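Long-range contact in alpha-galacturonidase (Bacillus subtilis, PDB 3FEF), which hydrolyses alpha-1,4-linked galacturonate, releasing galacturonic acid from di-galacturonate with the help of NAD(+) and manganese: residues A[224-238]-A[249-261]. Numbering follows the deposited sequence.
Sequences FREFSAHYGESGYEL and CSAHRVAFDLFET
The F256 ring meets F224 CZ and Y236 CB at its edge, while S228 CA makes an off-centre CH-pi contact with it, 4.2 Å from the ring centroid. F256 also turns its own edge toward the face of F227 in an offset edge-to-face pair, the planes 85° apart, and as a knob it sits among F224, F227, S228 and Y231. Beside it F224 points its edge at one face of F259, CE1 lying 3.7 Å from F259 CG; the chi1 of F259 (177°) swings its ring across to the facing helix, where R225 CB lies beside CE2. Y236 continues the aromatic packing: F227 CZ sits over the centre of one of its faces, and its edge meets the face of Y231. Polar bonds tie the 232-236 turn to the start of helix 253-262. H252 ND1 donates to Y236 O at 2.6 Å, in the imidazole plane, and Y236 N donates to A251 O at 2.7 Å. The R253 chain, bent at chi2 and chi3, brings NE to G232 O (2.9 Å) in the guanidinium plane, while E233 O lies over one guanidinium face; NH1 bonds V287 O. Helix 171-187 backs F224 and F227. A phenylalanine cluster thus joins helices 220-231 and 253-262, whose segments 224-231 and 253-261 cross at -120°, in the C-terminal domain of a family 4 glycosyl hydrolase, with H252 at the N-cap position of the second helix.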
loop_
_atom_site.group_PDB
_atom_site.type_symbol
_atom_site.label_atom_id
_atom_site.label_comp_id
_atom_site.label_asym_id
_atom_site.label_seq_id
_atom_site.Cartn_x
_atom_site.Cartn_y
_atom_site.Cartn_z
ATOM N N PHE A 224 -0.161 -35.862 -1.627
ATOM C CA PHE A 224 0.841 -35.691 -0.592
ATOM C C PHE A 224 0.185 -35.871 0.782
ATOM O O PHE A 224 0.815 -36.324 1.716
ATOM C CB PHE A 224 1.502 -34.323 -0.695
ATOM C CG PHE A 224 2.642 -34.134 0.249
ATOM C CD1 PHE A 224 2.419 -33.747 1.561
ATOM C CD2 PHE A 224 3.945 -34.334 -0.176
ATOM C CE1 PHE A 224 3.497 -33.543 2.430
ATOM C CE2 PHE A 224 5.009 -34.157 0.670
ATOM C CZ PHE A 224 4.790 -33.746 1.985
ATOM N N ARG A 225 -1.084 -35.512 0.899
ATOM C CA ARG A 225 -1.771 -35.698 2.166
ATOM C C ARG A 225 -1.850 -37.198 2.531
ATOM O O ARG A 225 -1.539 -37.577 3.659
ATOM C CB ARG A 225 -3.155 -35.029 2.166
ATOM C CG ARG A 225 -3.998 -35.371 3.409
ATOM C CD ARG A 225 -5.058 -34.310 3.747
ATOM N NE ARG A 225 -5.500 -33.501 2.606
ATOM C CZ ARG A 225 -6.017 -33.991 1.476
ATOM N NH1 ARG A 225 -6.399 -33.158 0.514
ATOM N NH2 ARG A 225 -6.151 -35.310 1.295
ATOM N N GLU A 226 -2.223 -38.042 1.572
ATOM C CA GLU A 226 -2.226 -39.505 1.790
ATOM C C GLU A 226 -0.841 -40.020 2.091
ATOM O O GLU A 226 -0.625 -40.787 3.029
ATOM C CB GLU A 226 -2.793 -40.240 0.567
ATOM C CG GLU A 226 -4.316 -40.157 0.498
ATOM C CD GLU A 226 -4.850 -40.137 -0.919
ATOM O OE1 GLU A 226 -4.160 -40.639 -1.825
ATOM O OE2 GLU A 226 -5.965 -39.622 -1.135
ATOM N N PHE A 227 0.095 -39.586 1.257
ATOM C CA PHE A 227 1.491 -39.908 1.381
ATOM C C PHE A 227 2.004 -39.598 2.783
ATOM O O PHE A 227 2.732 -40.377 3.388
ATOM C CB PHE A 227 2.235 -39.048 0.364
ATOM C CG PHE A 227 3.604 -39.514 0.068
ATOM C CD1 PHE A 227 3.825 -40.824 -0.308
ATOM C CD2 PHE A 227 4.672 -38.620 0.115
ATOM C CE1 PHE A 227 5.087 -41.254 -0.601
ATOM C CE2 PHE A 227 5.950 -39.034 -0.182
ATOM C CZ PHE A 227 6.165 -40.359 -0.544
ATOM N N SER A 228 1.617 -38.432 3.291
ATOM C CA SER A 228 2.046 -37.986 4.596
ATOM C C SER A 228 1.412 -38.807 5.714
ATOM O O SER A 228 2.042 -39.047 6.743
ATOM C CB SER A 228 1.687 -36.517 4.789
ATOM O OG SER A 228 1.903 -36.153 6.142
ATOM N N ALA A 229 0.162 -39.228 5.522
ATOM C CA ALA A 229 -0.516 -40.017 6.542
ATOM C C ALA A 229 0.118 -41.391 6.608
ATOM O O ALA A 229 0.249 -41.973 7.674
ATOM C CB ALA A 229 -1.993 -40.137 6.253
ATOM N N HIS A 230 0.532 -41.907 5.461
ATOM C CA HIS A 230 1.107 -43.224 5.445
ATOM C C HIS A 230 2.540 -43.303 5.976
ATOM O O HIS A 230 2.896 -44.271 6.639
ATOM C CB HIS A 230 1.012 -43.847 4.051
ATOM C CG HIS A 230 1.058 -45.338 4.074
ATOM N ND1 HIS A 230 2.139 -46.058 3.607
ATOM C CD2 HIS A 230 0.176 -46.248 4.553
ATOM C CE1 HIS A 230 1.913 -47.350 3.781
ATOM N NE2 HIS A 230 0.729 -47.491 4.354
ATOM N N TYR A 231 3.365 -42.300 5.700
ATOM C CA TYR A 231 4.779 -42.367 6.089
ATOM C C TYR A 231 5.185 -41.363 7.150
ATOM O O TYR A 231 6.372 -41.176 7.413
ATOM C CB TYR A 231 5.674 -42.182 4.864
ATOM C CG TYR A 231 5.506 -43.256 3.822
ATOM C CD1 TYR A 231 6.046 -44.522 4.016
ATOM C CD2 TYR A 231 4.811 -43.007 2.643
ATOM C CE1 TYR A 231 5.905 -45.518 3.062
ATOM C CE2 TYR A 231 4.655 -43.993 1.687
ATOM C CZ TYR A 231 5.206 -45.251 1.906
ATOM O OH TYR A 231 5.072 -46.240 0.962
ATOM N N GLY A 232 4.201 -40.705 7.738
ATOM C CA GLY A 232 4.436 -39.708 8.777
ATOM C C GLY A 232 5.269 -40.216 9.936
ATOM O O GLY A 232 6.185 -39.527 10.398
ATOM N N GLU A 233 4.953 -41.420 10.411
ATOM C CA GLU A 233 5.673 -42.033 11.528
ATOM C C GLU A 233 7.009 -42.597 11.076
ATOM O O GLU A 233 8.053 -42.264 11.627
ATOM C CB GLU A 233 4.837 -43.150 12.156
ATOM C CG GLU A 233 3.434 -42.710 12.529
ATOM C CD GLU A 233 3.428 -41.758 13.708
ATOM O OE1 GLU A 233 4.152 -42.031 14.694
ATOM O OE2 GLU A 233 2.705 -40.738 13.652
ATOM N N SER A 234 6.977 -43.441 10.051
ATOM C CA SER A 234 8.191 -44.150 9.644
ATOM C C SER A 234 9.136 -43.277 8.827
ATOM O O SER A 234 10.321 -43.570 8.729
ATOM C CB SER A 234 7.822 -45.377 8.819
ATOM O OG SER A 234 7.165 -44.970 7.630
ATOM N N GLY A 235 8.608 -42.210 8.233
ATOM C CA GLY A 235 9.394 -41.413 7.318
ATOM C C GLY A 235 9.304 -42.025 5.938
ATOM O O GLY A 235 8.734 -43.109 5.770
ATOM N N TYR A 236 9.850 -41.332 4.946
ATOM C CA TYR A 236 9.908 -41.880 3.614
ATOM C C TYR A 236 11.246 -41.553 2.982
ATOM O O TYR A 236 11.691 -40.400 3.003
ATOM C CB TYR A 236 8.774 -41.335 2.747
ATOM C CG TYR A 236 8.841 -41.880 1.345
ATOM C CD1 TYR A 236 8.077 -42.974 0.971
ATOM C CD2 TYR A 236 9.705 -41.327 0.407
ATOM C CE1 TYR A 236 8.153 -43.490 -0.303
ATOM C CE2 TYR A 236 9.790 -41.834 -0.867
ATOM C CZ TYR A 236 9.010 -42.916 -1.215
ATOM O OH TYR A 236 9.090 -43.431 -2.485
ATOM N N GLU A 237 11.888 -42.566 2.415
ATOM C CA GLU A 237 13.226 -42.399 1.870
ATOM C C GLU A 237 13.250 -42.519 0.342
ATOM O O GLU A 237 12.619 -43.402 -0.241
ATOM C CB GLU A 237 14.179 -43.422 2.498
ATOM C CG GLU A 237 14.561 -43.110 3.939
ATOM C CD GLU A 237 15.144 -44.307 4.676
ATOM O OE1 GLU A 237 14.508 -45.385 4.674
ATOM O OE2 GLU A 237 16.234 -44.168 5.270
ATOM N N LEU A 238 13.991 -41.629 -0.303
ATOM C CA LEU A 238 14.095 -41.647 -1.754
ATOM C C LEU A 238 14.656 -42.989 -2.237
ATOM O O LEU A 238 15.444 -43.633 -1.537
ATOM C CB LEU A 238 14.962 -40.476 -2.245
ATOM C CG LEU A 238 14.478 -39.075 -1.849
ATOM C CD1 LEU A 238 15.488 -37.983 -2.244
ATOM C CD2 LEU A 238 13.119 -38.806 -2.451
ATOM N N CYS A 249 20.941 -36.123 4.254
ATOM C CA CYS A 249 19.785 -36.963 3.959
ATOM C C CYS A 249 18.734 -36.979 5.055
ATOM O O CYS A 249 18.995 -36.602 6.188
ATOM C CB CYS A 249 20.243 -38.401 3.723
ATOM S SG CYS A 249 21.277 -38.593 2.278
ATOM N N SER A 250 17.542 -37.455 4.724
ATOM C CA SER A 250 16.491 -37.507 5.724
ATOM C C SER A 250 15.412 -38.457 5.266
ATOM O O SER A 250 15.482 -38.990 4.172
ATOM C CB SER A 250 15.889 -36.115 5.935
ATOM O OG SER A 250 14.671 -35.963 5.210
ATOM N N ALA A 251 14.422 -38.679 6.112
ATOM C CA ALA A 251 13.239 -39.412 5.701
ATOM C C ALA A 251 12.004 -38.492 5.683
ATOM O O ALA A 251 10.881 -38.966 5.769
ATOM C CB ALA A 251 13.007 -40.618 6.626
ATOM N N HIS A 252 12.222 -37.180 5.612
ATOM C CA HIS A 252 11.120 -36.234 5.433
ATOM C C HIS A 252 10.075 -36.209 6.551
ATOM O O HIS A 252 8.959 -35.720 6.343
ATOM C CB HIS A 252 10.440 -36.519 4.107
ATOM C CG HIS A 252 11.402 -36.614 2.976
ATOM N ND1 HIS A 252 11.908 -37.819 2.531
ATOM C CD2 HIS A 252 12.004 -35.653 2.235
ATOM C CE1 HIS A 252 12.749 -37.595 1.539
ATOM N NE2 HIS A 252 12.825 -36.291 1.339
ATOM N N ARG A 253 10.419 -36.753 7.716
ATOM C CA ARG A 253 9.533 -36.692 8.872
ATOM C C ARG A 253 9.193 -35.256 9.262
ATOM O O ARG A 253 8.074 -34.971 9.693
ATOM C CB ARG A 253 10.150 -37.427 10.066
ATOM C CG ARG A 253 10.199 -38.947 9.858
ATOM C CD ARG A 253 10.064 -39.699 11.180
ATOM N NE ARG A 253 8.749 -39.515 11.782
ATOM C CZ ARG A 253 8.577 -39.179 13.054
ATOM N NH1 ARG A 253 9.639 -39.011 13.837
ATOM N NH2 ARG A 253 7.360 -39.031 13.548
ATOM N N VAL A 254 10.163 -34.358 9.133
ATOM C CA VAL A 254 9.935 -32.970 9.513
ATOM C C VAL A 254 8.958 -32.321 8.526
ATOM O O VAL A 254 8.044 -31.602 8.925
ATOM C CB VAL A 254 11.245 -32.150 9.571
ATOM C CG1 VAL A 254 10.926 -30.670 9.911
ATOM C CG2 VAL A 254 12.220 -32.746 10.610
ATOM N N ALA A 255 9.146 -32.593 7.237
ATOM C CA ALA A 255 8.250 -32.082 6.222
ATOM C C ALA A 255 6.829 -32.616 6.401
ATOM O O ALA A 255 5.861 -31.875 6.217
ATOM C CB ALA A 255 8.777 -32.408 4.808
ATOM N N PHE A 256 6.693 -33.899 6.732
ATOM C CA PHE A 256 5.354 -34.458 6.947
ATOM C C PHE A 256 4.694 -33.816 8.150
ATOM O O PHE A 256 3.500 -33.540 8.134
ATOM C CB PHE A 256 5.380 -35.986 7.111
ATOM C CG PHE A 256 5.805 -36.714 5.873
ATOM C CD1 PHE A 256 5.379 -36.286 4.622
ATOM C CD2 PHE A 256 6.625 -37.827 5.949
ATOM C CE1 PHE A 256 5.777 -36.950 3.465
ATOM C CE2 PHE A 256 7.022 -38.501 4.785
ATOM C CZ PHE A 256 6.601 -38.063 3.550
ATOM N N ASP A 257 5.478 -33.579 9.190
ATOM C CA ASP A 257 4.954 -33.002 10.415
ATOM C C ASP A 257 4.473 -31.561 10.176
ATOM O O ASP A 257 3.411 -31.187 10.636
ATOM C CB ASP A 257 6.023 -33.053 11.514
ATOM C CG ASP A 257 5.479 -32.670 12.887
ATOM O OD1 ASP A 257 4.676 -33.451 13.428
ATOM O OD2 ASP A 257 5.862 -31.593 13.426
ATOM N N LEU A 258 5.253 -30.763 9.448
ATOM C CA LEU A 258 4.853 -29.392 9.121
ATOM C C LEU A 258 3.640 -29.384 8.217
ATOM O O LEU A 258 2.745 -28.553 8.390
ATOM C CB LEU A 258 5.984 -28.627 8.447
ATOM C CG LEU A 258 7.249 -28.558 9.302
ATOM C CD1 LEU A 258 8.259 -27.616 8.707
ATOM C CD2 LEU A 258 6.913 -28.151 10.713
ATOM N N PHE A 259 3.587 -30.309 7.256
ATOM C CA PHE A 259 2.384 -30.392 6.408
ATOM C C PHE A 259 1.087 -30.584 7.214
ATOM O O PHE A 259 0.108 -29.915 6.956
ATOM C CB PHE A 259 2.456 -31.490 5.344
ATOM C CG PHE A 259 1.185 -31.599 4.530
ATOM C CD1 PHE A 259 0.952 -30.728 3.463
ATOM C CD2 PHE A 259 0.207 -32.533 4.857
ATOM C CE1 PHE A 259 -0.236 -30.802 2.711
ATOM C CE2 PHE A 259 -1.000 -32.611 4.112
ATOM C CZ PHE A 259 -1.215 -31.749 3.048
ATOM N N GLU A 260 1.080 -31.536 8.142
ATOM C CA GLU A 260 -0.107 -31.825 8.968
ATOM C C GLU A 260 -0.524 -30.602 9.746
ATOM O O GLU A 260 -1.697 -30.363 9.971
ATOM C CB GLU A 260 0.196 -32.915 9.999
ATOM C CG GLU A 260 0.717 -34.175 9.398
ATOM C CD GLU A 260 -0.306 -34.798 8.509
ATOM O OE1 GLU A 260 -1.502 -34.570 8.785
ATOM O OE2 GLU A 260 0.075 -35.493 7.537
ATOM N N THR A 261 0.455 -29.846 10.210
ATOM C CA THR A 261 0.133 -28.645 10.943
ATOM C C THR A 261 -0.396 -27.555 9.999
ATOM O O THR A 261 -1.376 -26.906 10.300
ATOM C CB THR A 261 1.363 -28.138 11.712
ATOM O OG1 THR A 261 1.726 -29.110 12.705
ATOM C CG2 THR A 261 1.076 -26.779 12.396
HETATM O O HOH W 1 6.313 -36.804 10.550
#